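Local coordinates for SAP-like pentraxin (Limulus polyphemus, PDB 3FLP), which binds two calcium ions per subunit and, as an invertebrate lectin of the pentraxin family that assembles into doubly stacked heptamers, probably recognises sugar ligands, at residues L22-T27 against G138-G143; L166-E171 against G191-W196; V7-P12 against D205-G210; T35-I40 against H101-W106; Q61-M66 against G77-A82. All coordinates share one frame; numbering follows the deposited sequence.

All five contacts pair antiparallel strands of a two-sheet sandwich. Contacts 2, 3 and 4 belong to one sheet, where strands 7-11 and 33-42 both flank strand 161-169; contacts 1 and 5 belong to the other. Contact 4 lies nearest the chain centre, touches no other subunit and adds a disulfide to its backbone bonds. Contact 5, also wholly within the subunit, differs by reaching the calcium site through Ile-63 and Gln-79. Contacts 1, 2 and 3 reach subunit interfaces, contact 3 most directly, through a sheet continued into a neighbour. Contact 2 departs from regular pairing with a bulge and side-chain amide bonds, while Phe-24 of contact 1 packs on its Leu-166 and Ile-194.

Contact 1: residues L22-T27 against G138-G143; sequences LRFMQT and GTVVIG
Phe-24 and Ile-142 meet at the rim of the phenyl ring, where Ile-142 CG1 lies near the ring plane, 3.7 Å from Phe-24 CE1. The ring comes there with CG beside the backbone N and opposite the carbonyl carbon (chi1 -74°), which also lays it alongside Val-140, Phe-24 CD1 being 3.8 Å from Val-140 CG1. Leu-22 meets Ile-142 through the two CB atoms, 4.0 Å apart, while its CD2 meets Ile-9 and its CG the Phe-11 ring of the facing sheet. These residues thus line the interior of the pentraxin jelly-roll sandwich, in which strands 21-24 and 139-142, far apart in sequence, run antiparallel as neighbours; Leu-22 and Ile-142 form a hydrogen-bonded pair, and Phe-24 N adds a bond to Val-140 O. On the other face Arg-23 swings CG away from its backbone N (chi1 -174°), and this methylene touches Thr-139 CG2 at 3.9 Å and Val-141 CG2 at 4.0 Å before the chain bends at chi3. Thr-139 O accepts a bond from Gln-146, a calcium ligand. Where residues 25-27 leave the strand, one water replaces direct pairing: it donates to Phe-24 O (2.7 Å) and Gln-26 O (2.9 Å) and accepts from Val-140 N. Beyond it, Thr-27 CG2 touches Thr-139 OG1, and Gln-26 NE2 of a neighbouring subunit bonds to Thr-27 O.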
# COMPACT_ATOMS: atom_id res chain seq x y z
N LEU A 22 17.47 -44.87 3.24
CA LEU A 22 16.30 -44.37 2.55
C LEU A 22 16.42 -44.94 1.14
O LEU A 22 17.52 -45.13 0.63
CB LEU A 22 16.33 -42.84 2.44
CG LEU A 22 16.53 -41.97 3.68
CD1 LEU A 22 16.33 -40.50 3.28
CD2 LEU A 22 15.55 -42.36 4.76
N ARG A 23 15.28 -45.24 0.52
CA ARG A 23 15.27 -45.74 -0.85
C ARG A 23 14.14 -45.00 -1.55
O ARG A 23 12.98 -45.10 -1.14
CB ARG A 23 15.02 -47.25 -0.91
CG ARG A 23 15.15 -47.82 -2.33
CD ARG A 23 14.83 -49.31 -2.41
NE ARG A 23 13.39 -49.56 -2.33
CZ ARG A 23 12.80 -50.24 -1.36
NH1 ARG A 23 13.51 -50.75 -0.36
NH2 ARG A 23 11.48 -50.40 -1.37
N PHE A 24 14.47 -44.26 -2.60
CA PHE A 24 13.43 -43.53 -3.31
C PHE A 24 12.54 -44.48 -4.10
O PHE A 24 13.02 -45.40 -4.76
CB PHE A 24 14.05 -42.46 -4.20
CG PHE A 24 14.55 -41.28 -3.43
CD1 PHE A 24 15.77 -41.34 -2.76
CD2 PHE A 24 13.78 -40.13 -3.30
CE1 PHE A 24 16.22 -40.27 -1.97
CE2 PHE A 24 14.21 -39.05 -2.51
CZ PHE A 24 15.43 -39.12 -1.85
N MET A 25 11.24 -44.24 -4.00
CA MET A 25 10.24 -45.07 -4.66
C MET A 25 10.29 -45.05 -6.18
O MET A 25 10.04 -46.06 -6.82
CB MET A 25 8.84 -44.67 -4.19
CG MET A 25 8.60 -44.88 -2.70
SD MET A 25 8.67 -46.63 -2.24
CE MET A 25 7.12 -47.20 -2.90
N GLN A 26 10.62 -43.89 -6.76
CA GLN A 26 10.68 -43.77 -8.21
C GLN A 26 12.11 -43.84 -8.72
O GLN A 26 13.01 -43.18 -8.18
CB GLN A 26 10.02 -42.44 -8.63
CG GLN A 26 9.92 -42.22 -10.13
CD GLN A 26 9.09 -40.99 -10.49
OE1 GLN A 26 9.03 -40.03 -9.72
NE2 GLN A 26 8.47 -41.00 -11.66
N THR A 27 12.33 -44.65 -9.75
CA THR A 27 13.67 -44.77 -10.32
C THR A 27 13.95 -43.52 -11.16
O THR A 27 13.02 -42.84 -11.61
CB THR A 27 13.80 -46.03 -11.22
OG1 THR A 27 12.89 -45.94 -12.32
CG2 THR A 27 13.49 -47.28 -10.42
N GLY A 138 17.50 -46.10 -12.69
CA GLY A 138 18.38 -46.18 -11.54
C GLY A 138 17.66 -46.01 -10.21
O GLY A 138 16.84 -45.10 -10.05
N THR A 139 17.95 -46.91 -9.26
CA THR A 139 17.35 -46.88 -7.93
C THR A 139 18.30 -46.12 -7.00
O THR A 139 19.49 -46.44 -6.93
CB THR A 139 17.16 -48.32 -7.36
OG1 THR A 139 16.18 -49.01 -8.15
CG2 THR A 139 16.68 -48.27 -5.92
N VAL A 140 17.77 -45.14 -6.28
CA VAL A 140 18.58 -44.35 -5.37
C VAL A 140 18.42 -44.73 -3.90
O VAL A 140 17.29 -44.80 -3.38
CB VAL A 140 18.27 -42.83 -5.48
CG1 VAL A 140 19.07 -42.05 -4.43
CG2 VAL A 140 18.62 -42.32 -6.87
N VAL A 141 19.54 -44.99 -3.24
CA VAL A 141 19.55 -45.32 -1.81
C VAL A 141 20.44 -44.30 -1.12
O VAL A 141 21.49 -43.93 -1.65
CB VAL A 141 20.13 -46.73 -1.54
CG1 VAL A 141 20.54 -46.84 -0.08
CG2 VAL A 141 19.08 -47.80 -1.84
N ILE A 142 20.02 -43.83 0.05
CA ILE A 142 20.80 -42.86 0.81
C ILE A 142 21.31 -43.48 2.11
O ILE A 142 20.56 -44.13 2.83
CB ILE A 142 19.94 -41.62 1.19
CG1 ILE A 142 19.34 -40.99 -0.07
CG2 ILE A 142 20.80 -40.60 1.93
CD1 ILE A 142 20.35 -40.43 -1.04
N GLY A 143 22.60 -43.29 2.39
CA GLY A 143 23.17 -43.80 3.62
C GLY A 143 23.84 -45.16 3.56
O GLY A 143 24.54 -45.55 4.50
O HOH W 1 14.83 -44.74 -6.63

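Contact 2: residues L166-E171 against G191-W196; sequences LQVWDE and GNVISW
Val-168 faces both Val-193 and Ile-194, a classic beta bulge in the pairing of strand 161-169 of the pentraxin jelly roll with the short strand 194-195. Among the backbone bonds, Val-168 O is gripped twice, by Val-193 N at 2.9 Å and by Ile-194 N at 3.2 Å, while Val-168 N gives a nearly straight bond to Ile-194 O. Side-chain amides supply a second set. Bent at chi2 (-64°), Gln-167 turns OE1 back across the strands to accept from Gly-191 N at 2.9 Å, with the donor tilted from the carbonyl plane, and more weakly from Trp-196 N; its NE2 goes to Asp-165 and to a water that also donates to Ser-195 OG, which also bonds to Glu-198, and Trp-196 O. Apolar contacts include Val-168 CB against Ile-194 CB, 3.7 Å, the two side chains lying side by side, and Leu-166 CB against Trp-196 CE3, also 3.7 Å. One face of the Trp-169 indole receives Gly-191 CA, a CH-pi contact 13° off the normal of the five-membered ring; the NE1 of this indole bonds to Leu-217 O of a neighbouring subunit. Past the strand end, Asn-192 serves Asp-170 with both ends of its amide: OD1 accepts from Asp-170 N in the carbonyl plane, on a lone pair, and ND2 donates to Asp-170 OD1 at 2.9 Å, reaching it from above the carboxylate plane.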
# COMPACT_ATOMS: atom_id res chain seq x y z
N LEU A 166 18.11 -32.45 0.44
CA LEU A 166 18.71 -33.16 -0.69
C LEU A 166 18.03 -32.68 -1.98
O LEU A 166 16.82 -32.82 -2.14
CB LEU A 166 18.51 -34.67 -0.56
CG LEU A 166 18.85 -35.52 -1.79
CD1 LEU A 166 20.37 -35.49 -2.07
CD2 LEU A 166 18.37 -36.95 -1.56
N GLN A 167 18.83 -32.13 -2.89
CA GLN A 167 18.31 -31.62 -4.16
C GLN A 167 19.16 -32.18 -5.30
O GLN A 167 20.39 -32.06 -5.28
CB GLN A 167 18.36 -30.10 -4.17
CG GLN A 167 17.72 -29.41 -2.96
CD GLN A 167 16.22 -29.66 -2.84
OE1 GLN A 167 15.56 -30.08 -3.79
NE2 GLN A 167 15.67 -29.38 -1.66
N VAL A 168 18.50 -32.78 -6.28
CA VAL A 168 19.18 -33.39 -7.43
C VAL A 168 18.64 -32.88 -8.77
O VAL A 168 17.43 -32.88 -9.00
CB VAL A 168 19.01 -34.94 -7.40
CG1 VAL A 168 19.77 -35.58 -8.57
CG2 VAL A 168 19.52 -35.50 -6.05
N TRP A 169 19.56 -32.47 -9.65
CA TRP A 169 19.24 -31.96 -10.98
C TRP A 169 19.92 -32.85 -12.01
O TRP A 169 20.99 -33.40 -11.74
CB TRP A 169 19.79 -30.54 -11.17
CG TRP A 169 19.11 -29.45 -10.40
CD1 TRP A 169 18.08 -28.66 -10.83
CD2 TRP A 169 19.45 -29.00 -9.08
NE1 TRP A 169 17.77 -27.73 -9.86
CE2 TRP A 169 18.59 -27.91 -8.78
CE3 TRP A 169 20.40 -29.40 -8.13
CZ2 TRP A 169 18.66 -27.22 -7.57
CZ3 TRP A 169 20.46 -28.71 -6.92
CH2 TRP A 169 19.59 -27.63 -6.65
N ASP A 170 19.33 -32.99 -13.20
CA ASP A 170 19.96 -33.80 -14.24
C ASP A 170 20.77 -32.89 -15.17
O ASP A 170 20.81 -33.08 -16.39
CB ASP A 170 18.90 -34.61 -15.00
CG ASP A 170 17.92 -33.74 -15.76
OD1 ASP A 170 17.78 -32.55 -15.44
OD2 ASP A 170 17.27 -34.26 -16.68
N GLU A 171 21.40 -31.89 -14.57
CA GLU A 171 22.24 -30.93 -15.29
C GLU A 171 23.49 -30.71 -14.45
O GLU A 171 23.52 -31.08 -13.28
CB GLU A 171 21.51 -29.59 -15.48
CG GLU A 171 20.31 -29.67 -16.44
CD GLU A 171 20.03 -28.35 -17.13
OE1 GLU A 171 21.00 -27.68 -17.55
OE2 GLU A 171 18.84 -27.99 -17.28
N GLY A 191 15.64 -29.46 -6.66
CA GLY A 191 16.09 -30.21 -7.82
C GLY A 191 14.92 -30.69 -8.67
O GLY A 191 13.83 -30.91 -8.15
N ASN A 192 15.15 -30.86 -9.97
CA ASN A 192 14.11 -31.32 -10.88
C ASN A 192 14.02 -32.85 -10.93
O ASN A 192 13.02 -33.40 -11.37
CB ASN A 192 14.32 -30.76 -12.30
CG ASN A 192 15.51 -31.39 -13.02
OD1 ASN A 192 16.62 -31.48 -12.48
ND2 ASN A 192 15.29 -31.82 -14.25
N VAL A 193 15.08 -33.53 -10.50
CA VAL A 193 15.09 -35.00 -10.48
C VAL A 193 14.58 -35.44 -9.11
O VAL A 193 13.64 -36.22 -9.01
CB VAL A 193 16.52 -35.53 -10.72
CG1 VAL A 193 16.53 -37.04 -10.64
CG2 VAL A 193 17.02 -35.07 -12.08
N ILE A 194 15.20 -34.92 -8.06
CA ILE A 194 14.79 -35.22 -6.69
C ILE A 194 14.69 -33.91 -5.92
O ILE A 194 15.64 -33.12 -5.90
CB ILE A 194 15.79 -36.13 -5.94
CG1 ILE A 194 15.72 -37.56 -6.48
CG2 ILE A 194 15.48 -36.14 -4.44
CD1 ILE A 194 16.67 -38.52 -5.77
N SER A 195 13.54 -33.66 -5.32
CA SER A 195 13.32 -32.47 -4.51
C SER A 195 13.01 -33.00 -3.12
O SER A 195 12.05 -33.74 -2.93
CB SER A 195 12.15 -31.65 -5.05
OG SER A 195 11.90 -30.53 -4.21
N TRP A 196 13.84 -32.62 -2.14
CA TRP A 196 13.68 -33.08 -0.77
C TRP A 196 12.25 -33.02 -0.24
O TRP A 196 11.61 -31.97 -0.26
CB TRP A 196 14.59 -32.27 0.15
CG TRP A 196 14.72 -32.85 1.54
CD1 TRP A 196 14.60 -32.18 2.73
CD2 TRP A 196 15.08 -34.19 1.88
NE1 TRP A 196 14.87 -33.02 3.78
CE2 TRP A 196 15.17 -34.26 3.29
CE3 TRP A 196 15.34 -35.35 1.13
CZ2 TRP A 196 15.52 -35.43 3.97
CZ3 TRP A 196 15.69 -36.52 1.80
CH2 TRP A 196 15.78 -36.55 3.21
O HOH W 2 12.44 -29.68 -1.53

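Contact 3: residues V7-P12 against D205-G210; sequences VKISFP and DGVIVG
Gly-206 touches Pro-12 where the two strands part, its carbonyl O 3.3 Å from Pro-12 CG. Next, Val-207 turns to the interior. With CG1 opposite its carbonyl carbon (chi1 -75°), that methyl lies alongside the Phe-11 ring, 3.7 Å from CD1, while Val-207 CB meets Ile-9 CG2; the same Ile-9 methyl sits over one face of the Phe-11 ring, so the three residues pack as a cluster. Ile-208 forms a hydrogen-bonded pair with Ser-10, its N bonding to Ser-10 O and its O taking Ser-10 N at 2.8 Å. Their CB atoms lie 3.8 Å apart, and a water links Ser-10 OG, at 2.7 Å, to Ile-208 O. Further out, Ile-208 CD1 approaches Pro-12 CG. Val-209 returns to the face of Ile-9 and lies beside it, Val-209 CG2 3.8 Å from Ile-9 CD1. Gly-210 closes the pairing with two almost straight bonds to Lys-8, N to Lys-8 O at 2.9 Å and O from Lys-8 N at 2.8 Å. Lys-8 CG rests against the Gly-210 carbonyl, and the extended chain beyond it carries NZ to a salt bridge with Glu-162. In the pentraxin jelly roll, strand 7-11 lies between 161-169 and 207-211, and Val-207 to Val-209 pair antiparallel with a strand of a neighbouring subunit, continuing the sheet across the interface.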
# COMPACT_ATOMS: atom_id res chain seq x y z
N VAL A 7 13.51 -30.40 6.96
CA VAL A 7 13.28 -31.70 7.59
C VAL A 7 14.60 -32.45 7.46
O VAL A 7 15.29 -32.32 6.44
CB VAL A 7 12.16 -32.51 6.87
CG1 VAL A 7 12.19 -33.98 7.29
CG2 VAL A 7 10.81 -31.90 7.19
N LYS A 8 14.98 -33.21 8.48
CA LYS A 8 16.23 -33.94 8.40
C LYS A 8 16.03 -35.41 8.76
O LYS A 8 15.05 -35.79 9.41
CB LYS A 8 17.28 -33.31 9.35
CG LYS A 8 17.09 -33.68 10.81
CD LYS A 8 18.19 -33.11 11.69
CE LYS A 8 17.91 -33.41 13.16
NZ LYS A 8 18.96 -32.84 14.05
N ILE A 9 16.98 -36.23 8.33
CA ILE A 9 16.94 -37.66 8.62
C ILE A 9 18.26 -37.99 9.30
O ILE A 9 19.33 -37.59 8.83
CB ILE A 9 16.85 -38.51 7.32
CG1 ILE A 9 15.55 -38.21 6.57
CG2 ILE A 9 16.96 -39.99 7.66
CD1 ILE A 9 14.30 -38.66 7.29
N SER A 10 18.18 -38.69 10.42
CA SER A 10 19.38 -39.10 11.15
C SER A 10 19.64 -40.58 10.88
O SER A 10 18.74 -41.41 11.00
CB SER A 10 19.20 -38.89 12.65
OG SER A 10 19.00 -37.52 12.96
N PHE A 11 20.87 -40.88 10.49
CA PHE A 11 21.31 -42.25 10.23
C PHE A 11 22.19 -42.54 11.44
O PHE A 11 23.38 -42.25 11.44
CB PHE A 11 22.12 -42.29 8.92
CG PHE A 11 21.30 -41.94 7.70
CD1 PHE A 11 20.58 -42.92 7.03
CD2 PHE A 11 21.22 -40.62 7.26
CE1 PHE A 11 19.78 -42.59 5.93
CE2 PHE A 11 20.43 -40.28 6.16
CZ PHE A 11 19.70 -41.27 5.50
N PRO A 12 21.59 -43.12 12.50
CA PRO A 12 22.18 -43.49 13.80
C PRO A 12 23.53 -44.18 13.82
O PRO A 12 24.43 -43.77 14.55
CB PRO A 12 21.09 -44.37 14.43
CG PRO A 12 19.83 -43.88 13.78
CD PRO A 12 20.26 -43.74 12.35
N ASP A 205 15.10 -49.41 8.93
CA ASP A 205 16.12 -49.71 9.92
C ASP A 205 16.45 -48.59 10.92
O ASP A 205 17.61 -48.30 11.17
CB ASP A 205 17.41 -50.21 9.25
CG ASP A 205 17.30 -51.68 8.77
OD1 ASP A 205 16.39 -52.40 9.23
OD2 ASP A 205 18.15 -52.12 7.96
N GLY A 206 15.41 -47.98 11.47
CA GLY A 206 15.61 -46.96 12.48
C GLY A 206 16.13 -45.57 12.17
O GLY A 206 16.80 -44.98 13.02
N VAL A 207 15.85 -45.03 10.98
CA VAL A 207 16.30 -43.67 10.70
C VAL A 207 15.39 -42.78 11.54
O VAL A 207 14.26 -43.15 11.85
CB VAL A 207 16.17 -43.30 9.21
CG1 VAL A 207 17.27 -43.99 8.41
CG2 VAL A 207 14.80 -43.69 8.67
N ILE A 208 15.90 -41.61 11.93
CA ILE A 208 15.13 -40.69 12.76
C ILE A 208 14.72 -39.46 11.97
O ILE A 208 15.56 -38.79 11.38
CB ILE A 208 15.95 -40.25 13.99
CG1 ILE A 208 16.45 -41.48 14.75
CG2 ILE A 208 15.09 -39.40 14.91
CD1 ILE A 208 17.43 -41.16 15.87
N VAL A 209 13.42 -39.17 11.98
CA VAL A 209 12.90 -38.00 11.28
C VAL A 209 12.83 -36.83 12.26
O VAL A 209 12.22 -36.93 13.33
CB VAL A 209 11.48 -38.26 10.71
CG1 VAL A 209 10.97 -37.01 10.01
CG2 VAL A 209 11.50 -39.45 9.75
N GLY A 210 13.47 -35.72 11.90
CA GLY A 210 13.47 -34.55 12.75
C GLY A 210 13.62 -33.28 11.96
O GLY A 210 13.30 -33.23 10.76
O HOH W 3 16.41 -36.65 12.99

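Contact 4: residues T35-I40 against H101-W106; sequences TVCQRI and HVCHVW
Strands 35-40 and 101-106 run almost exactly antiparallel, with reciprocal backbone bonds joining Val-36 to His-104 and Gln-38 to Val-102. Between these pairs, at a non-hydrogen-bonded position, Cys-37 and Cys-103 form a cross-strand disulfide (SG to SG 2.0 Å, chi3 -87°). Its two sulfurs leave differently: Cys-37 SG lies beside its backbone N, whereas Cys-103 SG points away from its own N (chi1 -159°), and Thr-35 CG2 packs against the latter sulfur at 3.5 Å. Cys-37 SG also lies at the edge of the His-101 ring, in its plane. That ring leans across the strands: CD2 stands over the centre of the Arg-39 guanidinium, 3.8 Å from CZ, with the planes 63° apart, so the approach is not a parallel stack. Arg-39 NE forms a salt bridge with Asp-165. On the other face a water donates to Val-36 O at 2.6 Å, accepts from Gln-38 NE2 at 2.9 Å and bonds His-104 ND1 at 2.8 Å, tying three polar groups together. Ile-40 CD1 closes over Val-102 CG2, 3.8 Å away. This pair lies deep in the pentraxin jelly roll: helix 175-182 packs on the disulfide and His-101, strand 161-169 pairs with the far edge of 33-42, and strand 73-80 of the facing sheet lies against Val-102 and His-104.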
# COMPACT_ATOMS: atom_id res chain seq x y z
N THR A 35 23.75 -33.38 -10.68
CA THR A 35 24.25 -32.54 -9.60
C THR A 35 23.48 -32.95 -8.35
O THR A 35 22.25 -32.89 -8.32
CB THR A 35 24.03 -31.03 -9.86
OG1 THR A 35 24.76 -30.62 -11.03
CG2 THR A 35 24.50 -30.20 -8.67
N VAL A 36 24.21 -33.39 -7.33
CA VAL A 36 23.59 -33.81 -6.08
C VAL A 36 24.09 -32.88 -4.97
O VAL A 36 25.28 -32.82 -4.67
CB VAL A 36 23.96 -35.28 -5.73
CG1 VAL A 36 23.30 -35.70 -4.41
CG2 VAL A 36 23.52 -36.21 -6.86
N CYS A 37 23.15 -32.14 -4.38
CA CYS A 37 23.47 -31.20 -3.31
C CYS A 37 22.66 -31.58 -2.06
O CYS A 37 21.52 -32.04 -2.17
CB CYS A 37 23.07 -29.78 -3.71
SG CYS A 37 24.07 -28.70 -4.81
N GLN A 38 23.24 -31.38 -0.88
CA GLN A 38 22.53 -31.65 0.37
C GLN A 38 23.30 -31.12 1.57
O GLN A 38 24.49 -30.82 1.49
CB GLN A 38 22.25 -33.16 0.57
CG GLN A 38 23.40 -33.97 1.15
CD GLN A 38 24.29 -34.56 0.09
OE1 GLN A 38 23.95 -35.57 -0.53
NE2 GLN A 38 25.44 -33.94 -0.14
N ARG A 39 22.60 -31.00 2.69
CA ARG A 39 23.22 -30.53 3.93
C ARG A 39 23.50 -31.78 4.77
O ARG A 39 22.62 -32.63 4.94
CB ARG A 39 22.28 -29.56 4.65
CG ARG A 39 22.06 -28.27 3.86
CD ARG A 39 20.84 -27.46 4.31
NE ARG A 39 20.52 -26.46 3.28
CZ ARG A 39 21.25 -25.37 3.05
NH1 ARG A 39 22.32 -25.11 3.79
NH2 ARG A 39 20.93 -24.56 2.05
N ILE A 40 24.73 -31.90 5.27
CA ILE A 40 25.10 -33.06 6.07
C ILE A 40 25.86 -32.72 7.34
O ILE A 40 26.60 -31.73 7.40
CB ILE A 40 25.97 -34.07 5.27
CG1 ILE A 40 27.21 -33.36 4.70
CG2 ILE A 40 25.16 -34.73 4.16
CD1 ILE A 40 28.21 -34.29 4.02
N HIS A 101 27.39 -27.81 3.82
CA HIS A 101 26.63 -28.02 2.61
C HIS A 101 27.61 -28.63 1.63
O HIS A 101 28.71 -28.11 1.42
CB HIS A 101 26.06 -26.72 2.03
CG HIS A 101 25.13 -26.95 0.87
ND1 HIS A 101 25.59 -27.15 -0.41
CD2 HIS A 101 23.78 -27.09 0.82
CE1 HIS A 101 24.56 -27.41 -1.21
NE2 HIS A 101 23.45 -27.37 -0.48
N VAL A 102 27.23 -29.75 1.04
CA VAL A 102 28.10 -30.44 0.10
C VAL A 102 27.36 -30.67 -1.21
O VAL A 102 26.16 -30.95 -1.22
CB VAL A 102 28.58 -31.80 0.69
CG1 VAL A 102 29.16 -32.68 -0.40
CG2 VAL A 102 29.62 -31.55 1.77
N CYS A 103 28.09 -30.54 -2.31
CA CYS A 103 27.49 -30.75 -3.60
C CYS A 103 28.48 -31.41 -4.56
O CYS A 103 29.66 -31.06 -4.59
CB CYS A 103 26.99 -29.42 -4.17
SG CYS A 103 25.73 -29.68 -5.46
N HIS A 104 27.98 -32.38 -5.33
CA HIS A 104 28.78 -33.08 -6.32
C HIS A 104 28.21 -32.74 -7.69
O HIS A 104 27.02 -32.93 -7.93
CB HIS A 104 28.70 -34.60 -6.14
CG HIS A 104 29.48 -35.12 -4.96
ND1 HIS A 104 29.13 -34.84 -3.66
CD2 HIS A 104 30.55 -35.94 -4.90
CE1 HIS A 104 29.96 -35.47 -2.84
NE2 HIS A 104 30.83 -36.14 -3.57
N VAL A 105 29.06 -32.24 -8.58
CA VAL A 105 28.64 -31.88 -9.93
C VAL A 105 29.32 -32.82 -10.93
O VAL A 105 30.55 -32.90 -10.97
CB VAL A 105 29.04 -30.42 -10.24
CG1 VAL A 105 28.83 -30.11 -11.71
CG2 VAL A 105 28.22 -29.47 -9.36
N TRP A 106 28.52 -33.52 -11.72
CA TRP A 106 29.07 -34.45 -12.70
C TRP A 106 28.49 -34.26 -14.09
O TRP A 106 27.28 -34.11 -14.26
CB TRP A 106 28.81 -35.91 -12.30
CG TRP A 106 29.24 -36.87 -13.38
CD1 TRP A 106 30.52 -37.15 -13.77
CD2 TRP A 106 28.39 -37.64 -14.24
NE1 TRP A 106 30.52 -38.04 -14.81
CE2 TRP A 106 29.22 -38.36 -15.12
CE3 TRP A 106 27.00 -37.78 -14.34
CZ2 TRP A 106 28.71 -39.22 -16.10
CZ3 TRP A 106 26.49 -38.63 -15.32
CH2 TRP A 106 27.35 -39.34 -16.19
O HOH W 4 26.51 -34.25 -2.85

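Contact 5: residues Q61-M66 against G77-A82; sequences QFITSM and GLQVNA
The hairpin of strands 60-68 and 73-80 borders the calcium site of this pentraxin, and Ile-63 and Gln-79 are the cross-strand pair that reaches it. Their side chains run together on one face, where Ile-63 CD1 sits over the face of the Gln-79 amide, 3.7 Å from CD; the Ile-63 side chain comes to about 5 Å from a bound calcium ion and packs on its ligand Glu-145. Gln-79 is extended, CG turned away from its backbone N (chi1 167°), and its OE1 accepts from ND2 of Asn-60, a second-shell contact that probably helps position this calcium ligand; NE2 goes to Asn-85. Ile-63 and Gln-79 also exchange two backbone bonds, each 2.9 Å between N and O. Ser-65 and Gly-77 repeat that pattern, Gly-77 N reaching Ser-65 O at 2.9 Å. On the inner face, Leu-78 CD1 sits over the Phe-62 ring, a CH-pi contact 23° off the ring normal and shifted toward the rim, so that CZ is the nearest ring atom at 3.4 Å. Val-80 CG2 approaches the same ring at CD2, 4.0 Å away. At the open end Asn-81 N bonds to Gln-61 O. The hairpin lies between strands 48-55 and 86-90 of its sheet, and its inner face packs against the opposite sheet, Phe-62 on strand 33-42, Leu-78 and Val-80 on Trp-106 of strand 100-107.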
# COMPACT_ATOMS: atom_id res chain seq x y z
N GLN A 61 26.39 -47.20 -10.56
CA GLN A 61 26.19 -46.21 -11.60
C GLN A 61 26.69 -44.82 -11.19
O GLN A 61 27.38 -44.14 -11.96
CB GLN A 61 24.70 -46.13 -11.97
CG GLN A 61 24.23 -47.23 -12.91
CD GLN A 61 24.63 -46.98 -14.36
OE1 GLN A 61 25.46 -46.10 -14.65
NE2 GLN A 61 24.05 -47.74 -15.27
N PHE A 62 26.36 -44.42 -9.97
CA PHE A 62 26.77 -43.11 -9.48
C PHE A 62 26.78 -43.17 -7.96
O PHE A 62 25.77 -43.48 -7.34
CB PHE A 62 25.77 -42.07 -9.98
CG PHE A 62 26.18 -40.66 -9.72
CD1 PHE A 62 25.98 -40.09 -8.47
CD2 PHE A 62 26.76 -39.89 -10.72
CE1 PHE A 62 26.33 -38.77 -8.23
CE2 PHE A 62 27.11 -38.58 -10.49
CZ PHE A 62 26.90 -38.02 -9.24
N ILE A 63 27.93 -42.91 -7.35
CA ILE A 63 28.02 -42.96 -5.89
C ILE A 63 28.87 -41.85 -5.32
O ILE A 63 30.02 -41.65 -5.74
CB ILE A 63 28.60 -44.31 -5.40
CG1 ILE A 63 28.59 -45.35 -6.52
CG2 ILE A 63 27.78 -44.81 -4.22
CD1 ILE A 63 29.25 -46.65 -6.13
N THR A 64 28.31 -41.12 -4.37
CA THR A 64 29.03 -40.03 -3.71
C THR A 64 29.52 -40.54 -2.36
O THR A 64 28.90 -41.42 -1.77
CB THR A 64 28.13 -38.80 -3.47
OG1 THR A 64 27.04 -39.18 -2.62
CG2 THR A 64 27.60 -38.25 -4.79
N SER A 65 30.61 -39.97 -1.88
CA SER A 65 31.17 -40.39 -0.61
C SER A 65 32.02 -39.27 -0.04
O SER A 65 32.28 -38.25 -0.69
CB SER A 65 32.05 -41.62 -0.81
OG SER A 65 33.09 -41.34 -1.74
N MET A 66 32.47 -39.47 1.19
CA MET A 66 33.31 -38.49 1.85
C MET A 66 34.08 -39.17 2.96
O MET A 66 33.75 -40.28 3.37
CB MET A 66 32.47 -37.37 2.48
CG MET A 66 31.68 -37.84 3.73
SD MET A 66 31.10 -36.50 4.81
CE MET A 66 32.52 -36.30 5.90
N GLY A 77 34.35 -37.68 -2.58
CA GLY A 77 34.58 -38.62 -3.66
C GLY A 77 33.38 -38.88 -4.54
O GLY A 77 32.22 -38.69 -4.14
N LEU A 78 33.67 -39.34 -5.75
CA LEU A 78 32.65 -39.66 -6.72
C LEU A 78 33.08 -40.90 -7.51
O LEU A 78 34.25 -41.07 -7.83
CB LEU A 78 32.45 -38.50 -7.70
CG LEU A 78 31.45 -38.76 -8.83
CD1 LEU A 78 30.05 -38.99 -8.24
CD2 LEU A 78 31.43 -37.57 -9.80
N GLN A 79 32.12 -41.76 -7.80
CA GLN A 79 32.38 -42.95 -8.58
C GLN A 79 31.25 -43.02 -9.61
O GLN A 79 30.08 -42.89 -9.26
CB GLN A 79 32.40 -44.20 -7.69
CG GLN A 79 32.36 -45.50 -8.48
CD GLN A 79 32.60 -46.75 -7.64
OE1 GLN A 79 32.26 -47.86 -8.06
NE2 GLN A 79 33.19 -46.58 -6.47
N VAL A 80 31.62 -43.19 -10.88
CA VAL A 80 30.64 -43.29 -11.96
C VAL A 80 30.90 -44.53 -12.79
O VAL A 80 32.04 -44.81 -13.18
CB VAL A 80 30.67 -42.05 -12.89
CG1 VAL A 80 29.65 -42.22 -14.02
CG2 VAL A 80 30.39 -40.79 -12.10
N ASN A 81 29.84 -45.28 -13.06
CA ASN A 81 29.92 -46.50 -13.85
C ASN A 81 31.05 -47.43 -13.39
O ASN A 81 31.89 -47.85 -14.19
CB ASN A 81 30.08 -46.17 -15.34
CG ASN A 81 29.69 -47.34 -16.24
OD1 ASN A 81 28.64 -47.95 -16.06
ND2 ASN A 81 30.55 -47.66 -17.22
N ALA A 82 31.06 -47.73 -12.10
CA ALA A 82 32.05 -48.61 -11.48
C ALA A 82 33.51 -48.19 -11.67
O ALA A 82 34.40 -49.03 -11.65
CB ALA A 82 31.85 -50.05 -11.97